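Local coordinates for protein carboxylesterase (Uncultured bacterium, PDB 5GMX) that hydrolyses carboxylic esters as a family VIII carboxylesterase with a beta-lactamase-type fold, and also cleaves oxyimino cephalosporins, at residues Gly82-Asp86 / Glu87-Asp91; Tyr92-Val96 / Ala97-Pro101; Ala114-Ser118 / His119-Ile123; Arg179-Ser182 / Leu183-Phe187; Arg256-Ala260 / Ala261-Gly265. One frame throughout, in Å; residues are numbered along the deposited sequence.

Five local contacts illustrate how helices of a beta-lactamase-type domain begin and end. Contacts 1, 3 and 5 leave a helix, contact 4 enters one, and contact 2 turns through the short helix 96-99. Contacts 1, 2 and 3 touch in succession, with Tyr92 of contact 2 reaching both neighbours; contacts 4 and 5 meet through the carboxylate of Glu262 and the packing of Leu183 on Pro264. Contact 3 is the buried one, with a bridging water and a histidine ring near the ligand pocket. The others are partly buried: contact 2 mixes apolar packing with charged side chains at its exposed edge, whereas contact 5 combines buried aromatic packing with arginines that pair with Asp210 elsewhere in the chain.

Contact 1 of 5, residues Gly82-Asp86 / Glu87-Asp91; sequences GVLAD and EGLID
Leu84 and Leu89 show how a helix end is closed by side chains as well as by backbone. The two side chains cross at a slant, and the meeting is between methyls, Leu84 CD2 to Leu89 CD1 at 3.9 Å. Although its CB bond points away overall, Leu84 CB is touched by Ile90 CD1 at 3.8 Å. Ile90 also covers Ala85: the Ile90 O receives a CA-H contact from Ala85 CA at 3.4 Å. Glu87 extends back along the helix, slanting over Val83, with Glu87 OE2 3.6 Å from Val83 CG1; the carboxylate itself is held by a salt bridge to Lys190. The backbone closes in a Schellman motif. Leu89 N donates to Leu84 O at 3.1 Å, and Gly88 N to Ala85 O at 3.0 Å, the latter from well above the carbonyl plane. Gly88 takes the positive phi (91°) of the Schellman turn and has no side chain to meet the carbonyl before it. The turn thus terminates helix 72-86. Leu84 and Ile90 face helix 165-175, touching Ala173 and Val172 respectively, while Asp86 reaches Ser295 in the loop just before helix 296-302.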
loop_
_atom_site.group_PDB
_atom_site.type_symbol
_atom_site.label_atom_id
_atom_site.label_comp_id
_atom_site.label_asym_id
_atom_site.label_seq_id
_atom_site.Cartn_x
_atom_site.Cartn_y
_atom_site.Cartn_z
ATOM N N GLY A 82 8.400 -9.601 -0.910
ATOM C CA GLY A 82 8.678 -10.142 -2.217
ATOM C C GLY A 82 10.150 -10.072 -2.548
ATOM O O GLY A 82 10.732 -11.047 -3.047
ATOM N N VAL A 83 10.767 -8.930 -2.244
ATOM C CA VAL A 83 12.172 -8.747 -2.585
ATOM C C VAL A 83 12.972 -9.735 -1.759
ATOM O O VAL A 83 13.868 -10.420 -2.280
ATOM C CB VAL A 83 12.650 -7.299 -2.342
ATOM C CG1 VAL A 83 14.175 -7.203 -2.420
ATOM C CG2 VAL A 83 11.979 -6.352 -3.346
ATOM N N LEU A 84 12.610 -9.851 -0.481
ATOM C CA LEU A 84 13.356 -10.741 0.395
ATOM C C LEU A 84 13.126 -12.183 -0.025
ATOM O O LEU A 84 14.021 -13.015 0.125
ATOM C CB LEU A 84 12.962 -10.542 1.866
ATOM C CG LEU A 84 13.403 -9.207 2.481
ATOM C CD1 LEU A 84 12.809 -9.048 3.870
ATOM C CD2 LEU A 84 14.923 -9.100 2.525
ATOM N N ALA A 85 11.946 -12.479 -0.579
ATOM C CA ALA A 85 11.706 -13.847 -1.000
ATOM C C ALA A 85 12.560 -14.114 -2.231
ATOM O O ALA A 85 13.099 -15.211 -2.404
ATOM C CB ALA A 85 10.236 -14.086 -1.287
ATOM N N ASP A 86 12.734 -13.072 -3.048
ATOM C CA ASP A 86 13.453 -13.208 -4.309
ATOM C C ASP A 86 14.935 -13.431 -4.041
ATOM O O ASP A 86 15.611 -14.087 -4.822
ATOM C CB ASP A 86 13.251 -11.965 -5.188
ATOM C CG ASP A 86 13.781 -12.151 -6.608
ATOM O OD1 ASP A 86 13.395 -13.147 -7.265
ATOM O OD2 ASP A 86 14.592 -11.306 -7.061
ATOM N N GLU A 87 15.426 -12.902 -2.923
ATOM C CA GLU A 87 16.818 -13.106 -2.513
ATOM C C GLU A 87 17.038 -14.461 -1.830
ATOM O O GLU A 87 18.166 -14.816 -1.511
ATOM C CB GLU A 87 17.271 -12.006 -1.550
ATOM C CG GLU A 87 17.260 -10.601 -2.114
ATOM C CD GLU A 87 17.530 -9.554 -1.036
ATOM O OE1 GLU A 87 17.820 -9.946 0.117
ATOM O OE2 GLU A 87 17.442 -8.343 -1.335
ATOM N N GLY A 88 15.960 -15.198 -1.580
ATOM C CA GLY A 88 16.066 -16.520 -0.986
ATOM C C GLY A 88 16.002 -16.551 0.535
ATOM O O GLY A 88 16.262 -17.585 1.149
ATOM N N LEU A 89 15.641 -15.431 1.151
ATOM C CA LEU A 89 15.562 -15.369 2.609
ATOM C C LEU A 89 14.192 -15.828 3.123
ATOM O O LEU A 89 14.064 -16.245 4.269
ATOM C CB LEU A 89 15.862 -13.954 3.103
ATOM C CG LEU A 89 17.303 -13.501 2.892
ATOM C CD1 LEU A 89 17.455 -12.038 3.245
ATOM C CD2 LEU A 89 18.237 -14.352 3.730
ATOM N N ILE A 90 13.177 -15.759 2.266
ATOM C CA ILE A 90 11.827 -16.171 2.644
ATOM C C ILE A 90 11.248 -17.163 1.646
ATOM O O ILE A 90 11.312 -16.938 0.442
ATOM C CB ILE A 90 10.880 -14.967 2.732
ATOM C CG1 ILE A 90 11.411 -13.964 3.754
ATOM C CG2 ILE A 90 9.456 -15.430 3.060
ATOM C CD1 ILE A 90 10.593 -12.680 3.858
ATOM N N ASP A 91 10.700 -18.264 2.153
ATOM C CA ASP A 91 9.953 -19.211 1.338
ATOM C C ASP A 91 8.465 -19.044 1.621
ATOM O O ASP A 91 8.007 -19.312 2.731
ATOM C CB ASP A 91 10.417 -20.646 1.625
ATOM C CG ASP A 91 9.670 -21.704 0.804
ATOM O OD1 ASP A 91 8.656 -21.401 0.117
ATOM O OD2 ASP A 91 10.123 -22.866 0.842
#

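Contact 2 of 5, residues Tyr92-Val96 / Ala97-Pro101; sequences YNARV and ADYWP
Tyr99 lies back over the chain that leads into its short, weakly bonded helical turn, and its atoms can be followed in order. Tyr99 CB sits 3.8 Å from Val96 O. CG is turned beside the backbone N (chi1 -48°), which directs the ring back toward Ala94 and Arg95. Tyr99 CD2 then passes 3.9 Å from Arg95 O, and Tyr99 CE2 lies 4.1 Å from Ala94 CB, both approaches oblique to the ring. At the tip, Tyr99 OH is 3.7 Å from Ala94 CB. The same hydroxyl takes a hydrogen bond from the backbone N of Asp91, tying the ring to the preceding turn. Val96 and Trp100 run side by side in the same direction, Val96 CG1 touching Trp100 CE3 at 3.9 Å, and both lie against helix 165-175 (Val172; Glu171 and Arg175). In the backbone, Val96 O accepts twice: from Trp100 N (2.9 Å), in the carbonyl plane, and from Tyr99 N (3.0 Å), above it. Arg95 NH1 and Asp98 OD2 stay 5.3 Å apart, and Arg95 NE pairs with Asp110 instead. The contact therefore rests on backbone bonds and apolar packing, its opposite charges probably adding only a modest electrostatic attraction across that gap.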
loop_
_atom_site.group_PDB
_atom_site.type_symbol
_atom_site.label_atom_id
_atom_site.label_comp_id
_atom_site.label_asym_id
_atom_site.label_seq_id
_atom_site.Cartn_x
_atom_site.Cartn_y
_atom_site.Cartn_z
ATOM N N TYR A 92 7.705 -18.652 0.602
ATOM C CA TYR A 92 6.273 -18.406 0.777
ATOM C C TYR A 92 5.538 -19.629 1.317
ATOM O O TYR A 92 4.528 -19.500 2.000
ATOM C CB TYR A 92 5.636 -17.978 -0.541
ATOM C CG TYR A 92 5.867 -16.536 -0.867
ATOM C CD1 TYR A 92 5.325 -15.539 -0.070
ATOM C CD2 TYR A 92 6.633 -16.164 -1.965
ATOM C CE1 TYR A 92 5.535 -14.215 -0.357
ATOM C CE2 TYR A 92 6.846 -14.830 -2.264
ATOM C CZ TYR A 92 6.291 -13.858 -1.454
ATOM O OH TYR A 92 6.484 -12.522 -1.725
ATOM N N ASN A 93 6.063 -20.813 1.026
ATOM C CA ASN A 93 5.427 -22.047 1.455
ATOM C C ASN A 93 5.851 -22.476 2.855
ATOM O O ASN A 93 5.289 -23.411 3.405
ATOM C CB ASN A 93 5.748 -23.173 0.473
ATOM C CG ASN A 93 5.239 -22.891 -0.909
ATOM O OD1 ASN A 93 4.058 -22.619 -1.101
ATOM N ND2 ASN A 93 6.136 -22.928 -1.884
ATOM N N ALA A 94 6.855 -21.807 3.417
ATOM C CA ALA A 94 7.345 -22.156 4.747
ATOM C C ALA A 94 6.445 -21.602 5.844
ATOM O O ALA A 94 5.743 -20.614 5.639
ATOM C CB ALA A 94 8.775 -21.649 4.936
ATOM N N ARG A 95 6.475 -22.249 7.006
ATOM C CA ARG A 95 5.731 -21.786 8.166
ATOM C C ARG A 95 6.300 -20.469 8.661
ATOM O O ARG A 95 7.519 -20.316 8.743
ATOM C CB ARG A 95 5.779 -22.817 9.297
ATOM C CG ARG A 95 5.209 -24.194 8.958
ATOM C CD ARG A 95 5.596 -25.220 10.035
ATOM N NE ARG A 95 4.863 -26.478 9.890
ATOM C CZ ARG A 95 5.137 -27.405 8.979
ATOM N NH1 ARG A 95 6.128 -27.224 8.114
ATOM N NH2 ARG A 95 4.412 -28.515 8.926
ATOM N N VAL A 96 5.416 -19.531 9.003
ATOM C CA VAL A 96 5.822 -18.288 9.654
ATOM C C VAL A 96 6.740 -18.578 10.848
ATOM O O VAL A 96 7.739 -17.877 11.060
ATOM C CB VAL A 96 4.601 -17.470 10.153
ATOM C CG1 VAL A 96 5.062 -16.196 10.864
ATOM C CG2 VAL A 96 3.670 -17.130 9.009
ATOM N N ALA A 97 6.407 -19.623 11.611
ATOM C CA ALA A 97 7.135 -19.945 12.841
ATOM C C ALA A 97 8.575 -20.388 12.581
ATOM O O ALA A 97 9.403 -20.358 13.489
ATOM C CB ALA A 97 6.385 -21.024 13.641
ATOM N N ASP A 98 8.882 -20.781 11.347
ATOM C CA ASP A 98 10.271 -21.066 10.975
ATOM C C ASP A 98 11.152 -19.828 11.150
ATOM O O ASP A 98 12.320 -19.935 11.515
ATOM C CB ASP A 98 10.355 -21.558 9.526
ATOM C CG ASP A 98 9.890 -22.995 9.366
ATOM O OD1 ASP A 98 9.418 -23.583 10.367
ATOM O OD2 ASP A 98 9.989 -23.536 8.237
ATOM N N TYR A 99 10.580 -18.657 10.892
ATOM C CA TYR A 99 11.313 -17.397 10.983
ATOM C C TYR A 99 10.981 -16.617 12.253
ATOM O O TYR A 99 11.759 -15.773 12.702
ATOM C CB TYR A 99 11.014 -16.519 9.775
ATOM C CG TYR A 99 11.112 -17.227 8.450
ATOM C CD1 TYR A 99 12.343 -17.614 7.940
ATOM C CD2 TYR A 99 9.977 -17.451 7.677
ATOM C CE1 TYR A 99 12.441 -18.256 6.714
ATOM C CE2 TYR A 99 10.064 -18.083 6.442
ATOM C CZ TYR A 99 11.301 -18.476 5.966
ATOM O OH TYR A 99 11.403 -19.099 4.743
ATOM N N TRP A 100 9.801 -16.893 12.800
ATOM C CA TRP A 100 9.221 -16.126 13.898
ATOM C C TRP A 100 8.604 -17.134 14.864
ATOM O O TRP A 100 7.403 -17.385 14.825
ATOM C CB TRP A 100 8.180 -15.140 13.361
ATOM C CG TRP A 100 7.502 -14.244 14.368
ATOM C CD1 TRP A 100 7.766 -14.143 15.707
ATOM C CD2 TRP A 100 6.446 -13.314 14.097
ATOM N NE1 TRP A 100 6.935 -13.214 16.282
ATOM C CE2 TRP A 100 6.117 -12.687 15.315
ATOM C CE3 TRP A 100 5.743 -12.952 12.940
ATOM C CZ2 TRP A 100 5.115 -11.721 15.412
ATOM C CZ3 TRP A 100 4.746 -11.990 13.037
ATOM C CH2 TRP A 100 4.443 -11.386 14.268
ATOM N N PRO A 101 9.447 -17.753 15.702
ATOM C CA PRO A 101 9.078 -18.920 16.524
ATOM C C PRO A 101 7.898 -18.661 17.443
ATOM O O PRO A 101 7.013 -19.513 17.557
ATOM C CB PRO A 101 10.345 -19.191 17.345
ATOM C CG PRO A 101 11.458 -18.572 16.546
ATOM C CD PRO A 101 10.851 -17.356 15.893
#

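Contact 3 of 5, residues Ala114-Ser118 / His119-Ile123; sequences AQLLS and HQAGI
Ser118 and Gln120 carry the side-chain hydrogen bonding of this helix exit. Gln120 NE2 gives a fairly straight bond to Ser118 OG (2.8 Å, 160°), with the hydroxyl close to the plane of the amide. Ser118 OG occupies the crowded position between its backbone N and carbonyl carbon (chi1 54°), from which it can turn back and donate to Ala114 O at 2.8 Å. One hydroxyl is thus gripped as acceptor and donor at once. Gln120 OE1 has a weak bond to Arg309.

Backbone bonds form the second group. Gln120 N donates to Gln115 O at 2.9 Å, whereas the bond from His119 N to Leu116 O is weak. A water extends the closure, donating to Leu116 O (2.9 Å) and accepting from Ala121 N (3.0 Å).

Apolar contacts are fewer: Leu116 CD1 meets Ala121 CB at 3.8 Å, and the CB atoms of Gln115 and Gln120 touch.

His119, at positive phi, has its ring among Tyr160, His161, Phe165 and Trp320, with ND1 accepting from His161 N. Tyr160 belongs to the pocket that binds phenylmethanesulfonic acid, making His119 a probable second-shell residue. Chemically, several of the polar groups at this buried helix end are met by backbone amides, a serine hydroxyl and a water, with the Gln120 amide holding that hydroxyl.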
loop_
_atom_site.group_PDB
_atom_site.type_symbol
_atom_site.label_atom_id
_atom_site.label_comp_id
_atom_site.label_asym_id
_atom_site.label_seq_id
_atom_site.Cartn_x
_atom_site.Cartn_y
_atom_site.Cartn_z
ATOM N N ALA A 114 2.715 -17.435 2.894
ATOM C CA ALA A 114 1.721 -17.140 1.863
ATOM C C ALA A 114 0.327 -16.914 2.463
ATOM O O ALA A 114 -0.398 -16.021 2.028
ATOM C CB ALA A 114 1.675 -18.270 0.828
ATOM N N GLN A 115 -0.033 -17.702 3.475
ATOM C CA GLN A 115 -1.323 -17.527 4.154
ATOM C C GLN A 115 -1.384 -16.240 4.987
ATOM O O GLN A 115 -2.403 -15.550 5.001
ATOM C CB GLN A 115 -1.626 -18.731 5.050
ATOM C CG GLN A 115 -1.984 -19.988 4.286
ATOM C CD GLN A 115 -2.124 -21.200 5.199
ATOM O OE1 GLN A 115 -1.609 -21.214 6.316
ATOM N NE2 GLN A 115 -2.827 -22.219 4.722
ATOM N N LEU A 116 -0.303 -15.938 5.699
ATOM C CA LEU A 116 -0.201 -14.693 6.453
ATOM C C LEU A 116 -0.362 -13.479 5.528
ATOM O O LEU A 116 -1.074 -12.527 5.849
ATOM C CB LEU A 116 1.148 -14.612 7.183
ATOM C CG LEU A 116 1.372 -13.459 8.167
ATOM C CD1 LEU A 116 0.634 -13.705 9.468
ATOM C CD2 LEU A 116 2.851 -13.210 8.424
ATOM N N LEU A 117 0.302 -13.520 4.377
ATOM C CA LEU A 117 0.292 -12.384 3.452
ATOM C C LEU A 117 -1.001 -12.244 2.663
ATOM O O LEU A 117 -1.230 -11.194 2.068
ATOM C CB LEU A 117 1.453 -12.489 2.468
ATOM C CG LEU A 117 2.809 -12.136 3.055
ATOM C CD1 LEU A 117 3.884 -12.475 2.048
ATOM C CD2 LEU A 117 2.812 -10.656 3.355
ATOM N N SER A 118 -1.836 -13.287 2.664
ATOM C CA SER A 118 -3.124 -13.237 1.970
ATOM C C SER A 118 -4.300 -13.140 2.936
ATOM O O SER A 118 -5.434 -13.465 2.572
ATOM C CB SER A 118 -3.306 -14.453 1.054
ATOM O OG SER A 118 -3.130 -15.673 1.756
ATOM N N HIS A 119 -4.025 -12.666 4.150
ATOM C CA HIS A 119 -5.055 -12.377 5.150
ATOM C C HIS A 119 -5.811 -13.640 5.545
ATOM O O HIS A 119 -6.994 -13.586 5.857
ATOM C CB HIS A 119 -6.032 -11.308 4.637
ATOM C CG HIS A 119 -5.352 -10.057 4.181
ATOM N ND1 HIS A 119 -5.091 -9.002 5.028
ATOM C CD2 HIS A 119 -4.843 -9.708 2.977
ATOM C CE1 HIS A 119 -4.463 -8.050 4.363
ATOM N NE2 HIS A 119 -4.301 -8.454 3.115
ATOM N N GLN A 120 -5.116 -14.773 5.538
ATOM C CA GLN A 120 -5.724 -16.045 5.920
ATOM C C GLN A 120 -5.224 -16.597 7.255
ATOM O O GLN A 120 -5.498 -17.746 7.578
ATOM C CB GLN A 120 -5.470 -17.090 4.845
ATOM C CG GLN A 120 -5.979 -16.718 3.480
ATOM C CD GLN A 120 -5.871 -17.873 2.517
ATOM O OE1 GLN A 120 -6.781 -18.695 2.421
ATOM N NE2 GLN A 120 -4.745 -17.960 1.813
ATOM N N ALA A 121 -4.464 -15.807 8.011
ATOM C CA ALA A 121 -3.974 -16.265 9.310
ATOM C C ALA A 121 -5.033 -16.104 10.399
ATOM O O ALA A 121 -4.918 -16.689 11.469
ATOM C CB ALA A 121 -2.702 -15.521 9.703
ATOM N N GLY A 122 -6.044 -15.281 10.138
ATOM C CA GLY A 122 -7.146 -15.133 11.071
ATOM C C GLY A 122 -6.888 -14.224 12.257
ATOM O O GLY A 122 -7.616 -14.273 13.242
ATOM N N ILE A 123 -5.857 -13.394 12.193
ATOM C CA ILE A 123 -5.632 -12.435 13.274
ATOM C C ILE A 123 -5.865 -11.023 12.753
ATOM O O ILE A 123 -4.974 -10.160 12.779
ATOM C CB ILE A 123 -4.229 -12.573 13.884
ATOM C CG1 ILE A 123 -3.179 -12.741 12.793
ATOM C CG2 ILE A 123 -4.166 -13.791 14.802
ATOM C CD1 ILE A 123 -1.776 -12.803 13.341
HETATM O O HOH W 1 -3.153 -13.077 7.727
#

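Contact 4 of 5, residues Arg179-Ser182 / Leu183-Phe187; sequences RTKS and LGQLF
Ser182 and Gln185 meet at the start of helix 183-192, where the first amides lack carbonyl partners from a preceding turn. Ser182 OG supplies one: it accepts from Gln185 N at 3.3 Å with an N-H...O angle of 154°. A chi1 of 71°, placing OG between backbone N and carbonyl carbon, directs the hydroxyl over the helix entrance. The extended side chain of Gln185 brings NE2 to the same oxygen, but that bond, Gln185 NE2 to Ser182 OG (3.1 Å), is weak and strongly bent. The hydroxyl has a further partner in Glu262 OE1; the other oxygen of that carboxylate, OE2, takes the amide of Gly184, and so a carboxylate from a loop far along the chain takes a second amide of the first turn. Ser182 O starts the regular pattern, receiving Leu186 N at 3.0 Å and 160°. Around these polar groups, Lys181 crosses Gln185 at about a right angle, Lys181 CG 4.0 Å from Gln185 OE1, and Lys181 CD lies 4.1 Å from Leu186 CD2 before NZ forms a salt bridge with Glu189. A negative charge at a helix start would probably interact well with the helix dipole. Ser182, accepting from Gln185 N, is a classical serine N-cap.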
loop_
_atom_site.group_PDB
_atom_site.type_symbol
_atom_site.label_atom_id
_atom_site.label_comp_id
_atom_site.label_asym_id
_atom_site.label_seq_id
_atom_site.Cartn_x
_atom_site.Cartn_y
_atom_site.Cartn_z
ATOM N N ARG A 179 16.696 -8.669 12.436
ATOM C CA ARG A 179 16.210 -7.527 13.212
ATOM C C ARG A 179 17.225 -6.385 13.291
ATOM O O ARG A 179 17.263 -5.644 14.260
ATOM C CB ARG A 179 15.837 -8.022 14.604
ATOM C CG ARG A 179 14.594 -8.882 14.573
ATOM C CD ARG A 179 14.625 -9.865 15.718
ATOM N NE ARG A 179 13.679 -9.578 16.779
ATOM C CZ ARG A 179 13.489 -10.401 17.804
ATOM N NH1 ARG A 179 14.186 -11.532 17.869
ATOM N NH2 ARG A 179 12.614 -10.094 18.751
ATOM N N THR A 180 18.033 -6.235 12.249
ATOM C CA THR A 180 19.005 -5.155 12.202
ATOM C C THR A 180 18.362 -3.847 11.738
ATOM O O THR A 180 18.853 -2.767 12.047
ATOM C CB THR A 180 20.161 -5.509 11.255
ATOM O OG1 THR A 180 19.634 -5.824 9.960
ATOM C CG2 THR A 180 20.937 -6.716 11.788
ATOM N N LYS A 181 17.261 -3.944 10.996
ATOM C CA LYS A 181 16.583 -2.757 10.458
ATOM C C LYS A 181 15.070 -2.781 10.660
ATOM O O LYS A 181 14.465 -3.850 10.705
ATOM C CB LYS A 181 16.897 -2.606 8.970
ATOM C CG LYS A 181 18.360 -2.359 8.666
ATOM C CD LYS A 181 18.746 -2.932 7.322
ATOM C CE LYS A 181 20.237 -2.760 7.063
ATOM N NZ LYS A 181 20.653 -1.342 7.255
ATOM N N SER A 182 14.459 -1.606 10.761
ATOM C CA SER A 182 13.002 -1.525 10.829
ATOM C C SER A 182 12.397 -1.825 9.450
ATOM O O SER A 182 13.122 -1.850 8.450
ATOM C CB SER A 182 12.558 -0.149 11.317
ATOM O OG SER A 182 12.804 0.828 10.323
ATOM N N LEU A 183 11.085 -2.047 9.381
ATOM C CA LEU A 183 10.477 -2.325 8.079
ATOM C C LEU A 183 10.616 -1.115 7.153
ATOM O O LEU A 183 10.879 -1.267 5.958
ATOM C CB LEU A 183 8.998 -2.705 8.202
ATOM C CG LEU A 183 8.505 -2.981 6.767
ATOM C CD1 LEU A 183 8.840 -4.384 6.282
ATOM C CD2 LEU A 183 7.065 -2.660 6.534
ATOM N N GLY A 184 10.470 0.086 7.717
ATOM C CA GLY A 184 10.664 1.318 6.972
ATOM C C GLY A 184 12.041 1.456 6.329
ATOM O O GLY A 184 12.167 1.935 5.194
ATOM N N GLN A 185 13.080 1.045 7.050
ATOM C CA GLN A 185 14.437 1.119 6.521
ATOM C C GLN A 185 14.691 0.040 5.474
ATOM O O GLN A 185 15.477 0.240 4.554
ATOM C CB GLN A 185 15.470 1.021 7.640
ATOM C CG GLN A 185 15.338 2.076 8.711
ATOM C CD GLN A 185 16.188 1.741 9.928
ATOM O OE1 GLN A 185 17.361 1.374 9.797
ATOM N NE2 GLN A 185 15.592 1.838 11.119
ATOM N N LEU A 186 14.078 -1.124 5.647
ATOM C CA LEU A 186 14.160 -2.168 4.630
ATOM C C LEU A 186 13.486 -1.699 3.344
ATOM O O LEU A 186 14.000 -1.926 2.253
ATOM C CB LEU A 186 13.527 -3.461 5.125
ATOM C CG LEU A 186 14.304 -4.236 6.174
ATOM C CD1 LEU A 186 13.431 -5.350 6.763
ATOM C CD2 LEU A 186 15.580 -4.805 5.541
ATOM N N PHE A 187 12.344 -1.031 3.472
ATOM C CA PHE A 187 11.676 -0.475 2.297
ATOM C C PHE A 187 12.549 0.613 1.645
ATOM O O PHE A 187 12.730 0.627 0.429
ATOM C CB PHE A 187 10.297 0.085 2.657
ATOM C CG PHE A 187 9.628 0.803 1.517
ATOM C CD1 PHE A 187 8.973 0.092 0.520
ATOM C CD2 PHE A 187 9.662 2.187 1.436
ATOM C CE1 PHE A 187 8.361 0.755 -0.532
ATOM C CE2 PHE A 187 9.057 2.855 0.389
ATOM C CZ PHE A 187 8.406 2.138 -0.599
#

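Contact 5 of 5, residues Arg256-Ala260 / Ala261-Gly265; sequences RAWRA and AEVPG
The indole of Trp258 and the side chain of Val263 meet obliquely across the C-terminal end of helix 256-260 in this beta-lactamase-type fold, Trp258 CH2 lying 4.3 Å from Val263 CG1. The CB bond of Trp258 points away from the loop, yet with CG anti to the backbone N (chi1 168°) the six-membered end of the indole reaches the valine; at the other end NE1 bonds to Asn68. Two guanidinium groups stand on the same helix. That of Arg256 has Ala260 CB 3.5 Å above one face, off centre, and that of Arg259 has Arg256 CA at the same height over one face. Asp210 forms salt bridges with both, which probably balances their neighbouring charges. The indole lies about 7 Å from bound phenylmethanesulfonic acid and touches Leu248 of its pocket, so it probably forms part of the second shell of that pocket. Ala261, the first residue to leave helical geometry, closes the helix: its N donates weakly to Ala257 O and also to Trp258 O at 3.2 Å, from above that carbonyl's plane.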
loop_
_atom_site.group_PDB
_atom_site.type_symbol
_atom_site.label_atom_id
_atom_site.label_comp_id
_atom_site.label_asym_id
_atom_site.label_seq_id
_atom_site.Cartn_x
_atom_site.Cartn_y
_atom_site.Cartn_z
ATOM N N ARG A 256 1.523 14.184 14.114
ATOM C CA ARG A 256 2.936 13.936 13.839
ATOM C C ARG A 256 3.395 12.582 14.365
ATOM O O ARG A 256 4.196 11.915 13.719
ATOM C CB ARG A 256 3.808 15.062 14.424
ATOM C CG ARG A 256 5.310 14.757 14.485
ATOM C CD ARG A 256 5.955 14.550 13.102
ATOM N NE ARG A 256 7.285 13.948 13.223
ATOM C CZ ARG A 256 7.926 13.313 12.241
ATOM N NH1 ARG A 256 7.366 13.183 11.042
ATOM N NH2 ARG A 256 9.121 12.787 12.464
ATOM N N ALA A 257 2.893 12.174 15.529
ATOM C CA ALA A 257 3.310 10.902 16.121
ATOM C C ALA A 257 2.933 9.736 15.209
ATOM O O ALA A 257 3.680 8.767 15.077
ATOM C CB ALA A 257 2.695 10.721 17.512
ATOM N N TRP A 258 1.779 9.851 14.566
ATOM C CA TRP A 258 1.337 8.845 13.606
ATOM C C TRP A 258 2.315 8.771 12.429
ATOM O O TRP A 258 2.834 7.702 12.106
ATOM C CB TRP A 258 -0.086 9.171 13.136
ATOM C CG TRP A 258 -0.580 8.404 11.936
ATOM C CD1 TRP A 258 -0.527 8.808 10.631
ATOM C CD2 TRP A 258 -1.248 7.131 11.935
ATOM N NE1 TRP A 258 -1.100 7.859 9.817
ATOM C CE2 TRP A 258 -1.553 6.821 10.592
ATOM C CE3 TRP A 258 -1.606 6.219 12.935
ATOM C CZ2 TRP A 258 -2.195 5.640 10.225
ATOM C CZ3 TRP A 258 -2.246 5.044 12.568
ATOM C CH2 TRP A 258 -2.538 4.769 11.224
ATOM N N ARG A 259 2.603 9.916 11.823
ATOM C CA ARG A 259 3.521 9.962 10.688
ATOM C C ARG A 259 4.940 9.494 11.044
ATOM O O ARG A 259 5.628 8.907 10.215
ATOM C CB ARG A 259 3.571 11.380 10.117
ATOM C CG ARG A 259 2.221 11.869 9.642
ATOM C CD ARG A 259 2.329 13.158 8.846
ATOM N NE ARG A 259 2.867 14.256 9.635
ATOM C CZ ARG A 259 2.121 15.093 10.344
ATOM N NH1 ARG A 259 0.804 14.944 10.365
ATOM N NH2 ARG A 259 2.690 16.067 11.040
ATOM N N ALA A 260 5.370 9.746 12.274
ATOM C CA ALA A 260 6.731 9.417 12.688
ATOM C C ALA A 260 6.900 7.917 12.921
ATOM O O ALA A 260 8.000 7.381 12.788
ATOM C CB ALA A 260 7.114 10.198 13.957
ATOM N N ALA A 261 5.805 7.250 13.272
ATOM C CA ALA A 261 5.838 5.832 13.621
ATOM C C ALA A 261 5.946 4.939 12.396
ATOM O O ALA A 261 5.925 5.411 11.271
ATOM C CB ALA A 261 4.590 5.462 14.424
ATOM N N GLU A 262 6.051 3.637 12.614
ATOM C CA GLU A 262 5.946 2.705 11.501
ATOM C C GLU A 262 4.691 1.850 11.661
ATOM O O GLU A 262 4.628 0.964 12.506
ATOM C CB GLU A 262 7.202 1.844 11.382
ATOM C CG GLU A 262 8.407 2.669 10.974
ATOM C CD GLU A 262 9.565 1.829 10.481
ATOM O OE1 GLU A 262 10.647 2.413 10.228
ATOM O OE2 GLU A 262 9.388 0.603 10.313
ATOM N N VAL A 263 3.673 2.181 10.873
ATOM C CA VAL A 263 2.425 1.426 10.836
ATOM C C VAL A 263 2.159 1.075 9.383
ATOM O O VAL A 263 1.319 1.696 8.730
ATOM C CB VAL A 263 1.238 2.230 11.416
ATOM C CG1 VAL A 263 0.024 1.325 11.626
ATOM C CG2 VAL A 263 1.629 2.873 12.740
ATOM N N PRO A 264 2.883 0.075 8.869
ATOM C CA PRO A 264 2.940 -0.217 7.430
ATOM C C PRO A 264 1.624 -0.728 6.820
ATOM O O PRO A 264 1.560 -0.946 5.614
ATOM C CB PRO A 264 4.031 -1.290 7.340
ATOM C CG PRO A 264 4.809 -1.178 8.640
ATOM C CD PRO A 264 3.769 -0.806 9.647
ATOM N N GLY A 265 0.588 -0.923 7.628
ATOM C CA GLY A 265 -0.714 -1.203 7.058
ATOM C C GLY A 265 -1.445 0.066 6.632
ATOM O O GLY A 265 -2.425 -0.002 5.894
#